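PDB 3I42: response regulator receiver domain protein (CheY-like) from Methylobacillus flagellatus KT, which probably serves as a phosphoacceptor module of a two-component signalling system, switched by phosphorylation of a conserved aspartate. Local coordinates for residues His41-Arg46 / Leu72-Thr77; Ala50-Leu55 / Phe101-Pro106. One frame throughout, in Å; residues are numbered along the deposited sequence.

Contact 1: residues His41-Arg46 / Leu72-Thr77; sequences HAMSTR and LPMEKT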
loop_
_atom_site.group_PDB
_atom_site.type_symbol
_atom_site.label_atom_id
_atom_site.label_comp_id
_atom_site.label_asym_id
_atom_site.label_seq_id
_atom_site.Cartn_x
_atom_site.Cartn_y
_atom_site.Cartn_z
ATOM N N HIS A 41 -0.276 -22.426 -11.245
ATOM C CA HIS A 41 -0.288 -23.050 -12.583
ATOM C C HIS A 41 -0.752 -22.109 -13.673
ATOM O O HIS A 41 -0.169 -22.109 -14.763
ATOM C CB HIS A 41 -1.109 -24.336 -12.613
ATOM C CG HIS A 41 -0.517 -25.443 -11.794
ATOM N ND1 HIS A 41 -1.193 -26.047 -10.751
ATOM C CD2 HIS A 41 0.700 -26.042 -11.847
ATOM C CE1 HIS A 41 -0.421 -26.973 -10.203
ATOM N NE2 HIS A 41 0.733 -26.989 -10.848
ATOM N N ALA A 42 -1.783 -21.296 -13.388
ATOM C CA ALA A 42 -2.303 -20.320 -14.373
ATOM C C ALA A 42 -1.289 -19.231 -14.699
ATOM O O ALA A 42 -1.125 -18.840 -15.853
ATOM C CB ALA A 42 -3.631 -19.703 -13.905
ATOM N N MET A 43 -0.598 -18.740 -13.684
ATOM C CA MET A 43 0.347 -17.644 -13.896
ATOM C C MET A 43 1.653 -18.117 -14.528
ATOM O O MET A 43 2.399 -17.312 -15.096
ATOM C CB MET A 43 0.610 -16.929 -12.585
ATOM C CG MET A 43 -0.568 -16.105 -12.170
ATOM S SD MET A 43 -0.163 -14.395 -12.041
ATOM C CE MET A 43 0.899 -14.049 -13.436
ATOM N N SER A 44 1.918 -19.419 -14.406
ATOM C CA SER A 44 2.990 -20.080 -15.142
ATOM C C SER A 44 2.736 -19.867 -16.623
ATOM O O SER A 44 3.515 -19.216 -17.316
ATOM C CB SER A 44 2.995 -21.602 -14.891
ATOM O OG SER A 44 3.334 -21.947 -13.560
ATOM N N THR A 45 1.618 -20.406 -17.085
ATOM C CA THR A 45 1.369 -20.559 -18.506
ATOM C C THR A 45 0.920 -19.266 -19.201
ATOM O O THR A 45 1.308 -19.011 -20.350
ATOM C CB THR A 45 0.359 -21.710 -18.760
ATOM O OG1 THR A 45 -0.938 -21.314 -18.293
ATOM C CG2 THR A 45 0.793 -22.990 -18.021
ATOM N N ARG A 46 0.100 -18.461 -18.523
ATOM C CA ARG A 46 -0.446 -17.240 -19.132
ATOM C C ARG A 46 -0.023 -15.994 -18.358
ATOM O O ARG A 46 0.186 -16.051 -17.143
ATOM C CB ARG A 46 -1.978 -17.281 -19.192
ATOM C CG ARG A 46 -2.622 -18.661 -19.408
ATOM C CD ARG A 46 -3.832 -18.571 -20.366
ATOM N NE ARG A 46 -4.586 -17.309 -20.231
ATOM C CZ ARG A 46 -5.573 -16.903 -21.041
ATOM N NH1 ARG A 46 -6.175 -15.740 -20.809
ATOM N NH2 ARG A 46 -5.966 -17.647 -22.079
ATOM N N LEU A 72 7.324 -15.644 -9.403
ATOM C CA LEU A 72 7.329 -16.362 -10.670
ATOM C C LEU A 72 8.024 -15.548 -11.759
ATOM O O LEU A 72 8.037 -14.307 -11.697
ATOM C CB LEU A 72 5.918 -16.700 -11.111
ATOM C CG LEU A 72 5.275 -17.894 -10.442
ATOM C CD1 LEU A 72 3.784 -17.903 -10.758
ATOM C CD2 LEU A 72 5.929 -19.167 -10.930
ATOM N N PRO A 73 8.623 -16.234 -12.757
ATOM C CA PRO A 73 9.208 -15.463 -13.840
ATOM C C PRO A 73 8.082 -14.990 -14.748
ATOM O O PRO A 73 7.347 -15.812 -15.344
ATOM C CB PRO A 73 10.113 -16.469 -14.570
ATOM C CG PRO A 73 9.935 -17.798 -13.874
ATOM C CD PRO A 73 8.696 -17.681 -13.031
ATOM N N MET A 74 7.937 -13.672 -14.804
ATOM C CA MET A 74 6.947 -13.025 -15.624
ATOM C C MET A 74 7.675 -12.160 -16.641
ATOM O O MET A 74 8.566 -11.366 -16.291
ATOM C CB MET A 74 6.040 -12.148 -14.758
ATOM C CG MET A 74 4.875 -12.875 -14.103
ATOM S SD MET A 74 4.045 -11.811 -12.895
ATOM C CE MET A 74 5.264 -11.779 -11.553
ATOM N N GLU A 75 7.283 -12.339 -17.901
ATOM C CA GLU A 75 7.665 -11.462 -19.004
ATOM C C GLU A 75 7.405 -9.986 -18.624
ATOM O O GLU A 75 8.340 -9.175 -18.600
ATOM C CB GLU A 75 6.873 -11.882 -20.255
ATOM C CG GLU A 75 7.681 -11.954 -21.547
ATOM C CD GLU A 75 7.679 -10.629 -22.328
ATOM O OE1 GLU A 75 8.075 -9.576 -21.749
ATOM O OE2 GLU A 75 7.283 -10.643 -23.524
ATOM N N LYS A 76 6.143 -9.673 -18.298
ATOM C CA LYS A 76 5.714 -8.363 -17.767
ATOM C C LYS A 76 5.108 -8.565 -16.388
ATOM O O LYS A 76 4.546 -9.629 -16.114
ATOM C CB LYS A 76 4.643 -7.742 -18.675
ATOM N N THR A 77 5.178 -7.550 -15.533
ATOM C CA THR A 77 4.682 -7.684 -14.155
ATOM C C THR A 77 3.203 -7.311 -13.963
ATOM O O THR A 77 2.724 -6.306 -14.469
ATOM C CB THR A 77 5.643 -7.002 -13.157
ATOM O OG1 THR A 77 6.663 -7.954 -12.797
ATOM C CG2 THR A 77 4.924 -6.517 -11.888
#
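The backbones of His41-Arg46 and Leu72-Thr77 come nearest at Ser44 and Leu72, whose CA atoms stand 7.3 Å apart, and the two segments meet mainly through side chains, though the backbone Ser44 N also comes within 4.4 Å of Leu72 CD1. Segment 41-46 is the last part of a helix, and Arg46 is the first residue after it to leave helical angles; 72-77 is an irregular loop. Two apolar touches carry the contact, both made by Met43. Near the root of its side chain, Met43 CB meets Leu72 CD1 at 3.8 Å, one methyl branch of the leucine reaching the helix. At its far end, Met43 CE lies 3.9 Å from Met74 SD. The methionine chain bends at chi2 (-119°) and again at chi3 (41°), which turns its methyl toward Met74; the two thioether chains cross at a slant. Ser44 lies at the margin, its OG hydrogen-bonded back to Leu40 O within the same helix. Only 174 Å² is buried, summed over both sides. The contact joins the C-terminal end of helix 36-45 to the loop between helix 62-71 and strand 79-84; on the sheet side, Met43 also packs on Leu7 of strand 4-9.

Contact 2: residues Ala50-Leu55 / Phe101-Pro106; sequences AVFIDL and FYLEKP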
loop_
_atom_site.group_PDB
_atom_site.type_symbol
_atom_site.label_atom_id
_atom_site.label_comp_id
_atom_site.label_asym_id
_atom_site.label_seq_id
_atom_site.Cartn_x
_atom_site.Cartn_y
_atom_site.Cartn_z
ATOM N N ALA A 50 -3.739 -7.944 -14.454
ATOM C CA ALA A 50 -4.252 -7.755 -13.090
ATOM C C ALA A 50 -4.663 -9.095 -12.506
ATOM O O ALA A 50 -5.268 -9.915 -13.179
ATOM C CB ALA A 50 -5.436 -6.802 -13.081
ATOM N N VAL A 51 -4.309 -9.310 -11.248
ATOM C CA VAL A 51 -4.643 -10.545 -10.560
ATOM C C VAL A 51 -5.398 -10.168 -9.289
ATOM O O VAL A 51 -4.883 -9.399 -8.464
ATOM C CB VAL A 51 -3.360 -11.381 -10.239
ATOM C CG1 VAL A 51 -3.681 -12.652 -9.443
ATOM C CG2 VAL A 51 -2.589 -11.728 -11.528
ATOM N N PHE A 52 -6.614 -10.692 -9.134
ATOM C CA PHE A 52 -7.458 -10.368 -7.959
ATOM C C PHE A 52 -7.462 -11.542 -7.033
ATOM O O PHE A 52 -7.882 -12.630 -7.433
ATOM C CB PHE A 52 -8.906 -10.019 -8.339
ATOM C CG PHE A 52 -9.004 -8.824 -9.244
ATOM C CD1 PHE A 52 -9.271 -7.572 -8.720
ATOM C CD2 PHE A 52 -8.834 -8.974 -10.619
ATOM C CE1 PHE A 52 -9.349 -6.465 -9.527
ATOM C CE2 PHE A 52 -8.907 -7.877 -11.468
ATOM C CZ PHE A 52 -9.152 -6.607 -10.920
ATOM N N ILE A 53 -6.975 -11.326 -5.811
ATOM C CA ILE A 53 -6.790 -12.435 -4.872
ATOM C C ILE A 53 -7.655 -12.258 -3.635
ATOM O O ILE A 53 -7.469 -11.306 -2.885
ATOM C CB ILE A 53 -5.295 -12.590 -4.447
ATOM C CG1 ILE A 53 -4.418 -12.945 -5.642
ATOM C CG2 ILE A 53 -5.132 -13.690 -3.395
ATOM C CD1 ILE A 53 -2.974 -12.526 -5.470
ATOM N N ASP A 54 -8.597 -13.176 -3.427
ATOM C CA ASP A 54 -9.299 -13.279 -2.169
ATOM C C ASP A 54 -8.305 -13.575 -1.065
ATOM O O ASP A 54 -7.388 -14.386 -1.237
ATOM C CB ASP A 54 -10.359 -14.376 -2.250
ATOM C CG ASP A 54 -11.432 -14.242 -1.161
ATOM O OD1 ASP A 54 -11.100 -14.239 0.053
ATOM O OD2 ASP A 54 -12.621 -14.133 -1.535
ATOM N N LEU A 55 -8.450 -12.915 0.073
ATOM C CA LEU A 55 -7.444 -13.079 1.107
ATOM C C LEU A 55 -7.650 -14.376 1.894
ATOM O O LEU A 55 -6.760 -14.791 2.656
ATOM C CB LEU A 55 -7.380 -11.858 2.032
ATOM C CG LEU A 55 -6.865 -10.561 1.429
ATOM C CD1 LEU A 55 -6.710 -9.502 2.515
ATOM C CD2 LEU A 55 -5.545 -10.718 0.689
ATOM N N PHE A 101 -3.378 -2.740 -5.154
ATOM C CA PHE A 101 -4.725 -2.191 -4.972
ATOM C C PHE A 101 -5.481 -3.069 -4.011
ATOM O O PHE A 101 -5.150 -4.225 -3.801
ATOM C CB PHE A 101 -5.512 -2.099 -6.310
ATOM C CG PHE A 101 -4.771 -1.386 -7.416
ATOM C CD1 PHE A 101 -4.829 -0.005 -7.542
ATOM C CD2 PHE A 101 -4.013 -2.098 -8.331
ATOM C CE1 PHE A 101 -4.127 0.638 -8.550
ATOM C CE2 PHE A 101 -3.321 -1.454 -9.367
ATOM C CZ PHE A 101 -3.369 -0.101 -9.473
ATOM N N TYR A 102 -6.517 -2.511 -3.417
ATOM C CA TYR A 102 -7.213 -3.190 -2.356
ATOM C C TYR A 102 -8.702 -2.961 -2.595
ATOM O O TYR A 102 -9.095 -1.863 -2.924
ATOM C CB TYR A 102 -6.741 -2.654 -0.977
ATOM C CG TYR A 102 -5.244 -2.345 -0.906
ATOM C CD1 TYR A 102 -4.306 -3.285 -0.385
ATOM C CD2 TYR A 102 -4.755 -1.123 -1.359
ATOM C CE1 TYR A 102 -2.902 -2.982 -0.330
ATOM C CE2 TYR A 102 -3.374 -0.828 -1.327
ATOM C CZ TYR A 102 -2.466 -1.754 -0.810
ATOM O OH TYR A 102 -1.133 -1.405 -0.796
ATOM N N LEU A 103 -9.491 -4.029 -2.468
ATOM C CA LEU A 103 -10.942 -4.041 -2.640
ATOM C C LEU A 103 -11.569 -4.615 -1.391
ATOM O O LEU A 103 -11.030 -5.532 -0.773
ATOM C CB LEU A 103 -11.327 -4.950 -3.810
ATOM C CG LEU A 103 -11.185 -4.354 -5.197
ATOM C CD1 LEU A 103 -11.413 -5.425 -6.236
ATOM C CD2 LEU A 103 -12.204 -3.214 -5.365
ATOM N N GLU A 104 -12.712 -4.084 -1.003
ATOM C CA GLU A 104 -13.433 -4.657 0.127
ATOM C C GLU A 104 -14.721 -5.266 -0.407
ATOM O O GLU A 104 -15.402 -4.640 -1.216
ATOM C CB GLU A 104 -13.729 -3.537 1.113
ATOM C CG GLU A 104 -13.995 -3.964 2.522
ATOM C CD GLU A 104 -14.362 -2.781 3.393
ATOM O OE1 GLU A 104 -13.720 -1.715 3.264
ATOM O OE2 GLU A 104 -15.305 -2.914 4.194
ATOM N N LYS A 105 -15.051 -6.491 -0.001
ATOM C CA LYS A 105 -16.360 -7.084 -0.368
ATOM C C LYS A 105 -17.540 -6.347 0.303
ATOM O O LYS A 105 -17.401 -5.834 1.415
ATOM C CB LYS A 105 -16.433 -8.568 -0.030
ATOM C CG LYS A 105 -15.492 -9.428 -0.832
ATOM C CD LYS A 105 -15.340 -10.761 -0.140
ATOM C CE LYS A 105 -13.994 -11.403 -0.407
ATOM N NZ LYS A 105 -13.815 -12.651 0.391
ATOM N N PRO A 106 -18.699 -6.278 -0.379
ATOM C CA PRO A 106 -18.974 -6.856 -1.694
ATOM C C PRO A 106 -18.405 -5.995 -2.832
ATOM O O PRO A 106 -18.341 -4.773 -2.711
ATOM C CB PRO A 106 -20.486 -6.870 -1.740
ATOM C CG PRO A 106 -20.866 -5.635 -0.986
ATOM C CD PRO A 106 -19.843 -5.484 0.115
#
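Leu103 CD1 approaches the Phe52 ring obliquely, 3.9 Å from Phe52 CD1 and 4.0 Å from Phe52 CE1. The same ring meets that of Phe19, their planes at about 60°, and touches Val81 of strand 79-84; helix 109-119 covers both side chains, Leu112 on Phe52 and Ile115 on Leu103. The other flat group, the Asp54 carboxylate, receives Lys105 NZ on the syn side of OD2, with the ammonium nitrogen 29° out of the carboxylate plane. This salt bridge is short, Lys105 NZ to Asp54 OD2 being 2.7 Å, while Asp54 OD1 is 3.2 Å from the same nitrogen and accepts a hydrogen bond from Asn56 N. Beyond CG the lysine chain is extended, which carries NZ across to the carboxylate, and the two side chains meet at about a right angle. With CA atoms of Phe52 and Leu103 9.0 Å apart, the strands are not direct neighbours: strand 79-84 runs between them in the five-stranded parallel sheet, order 2-1-3-4-5, of the CheY-like receiver fold. Asp54, at the C-terminal end of strand 50-54, is the predicted phosphorylation site, unmodified here, and Lys105 occupies the place of the conserved lysine of receiver domains, which follows the fifth strand and precedes a cis-proline, as the cis peptide before Pro106 bears out. Glu10 OE1 lies close to Asp54 OD2, two like charges beside the ammonium group of Lys105.

Overall arrangement
From the N terminus, strand 4-9 comes first, and helix 36-45 follows later with the first half of contact 1. After a short connection comes strand 50-54, which opens contact 2. After helix 62-71, the loop 72-77 closes contact 1 across 25 intervening residues; strand 79-84 and helix 93-98 follow before strand 101-104 closes contact 2 across 45. Since the segments alternate, the two loops cross. The centre of contact 1, a helix end tied to a loop, is about 14 Å from the chain centre, whereas that of contact 2, which reaches past strand 79-84 from one strand to the next but one, is about 5 Å from it. The contact centres lie about 19 Å apart, yet Met43 SD touches Val51 CG2 at 3.6 Å.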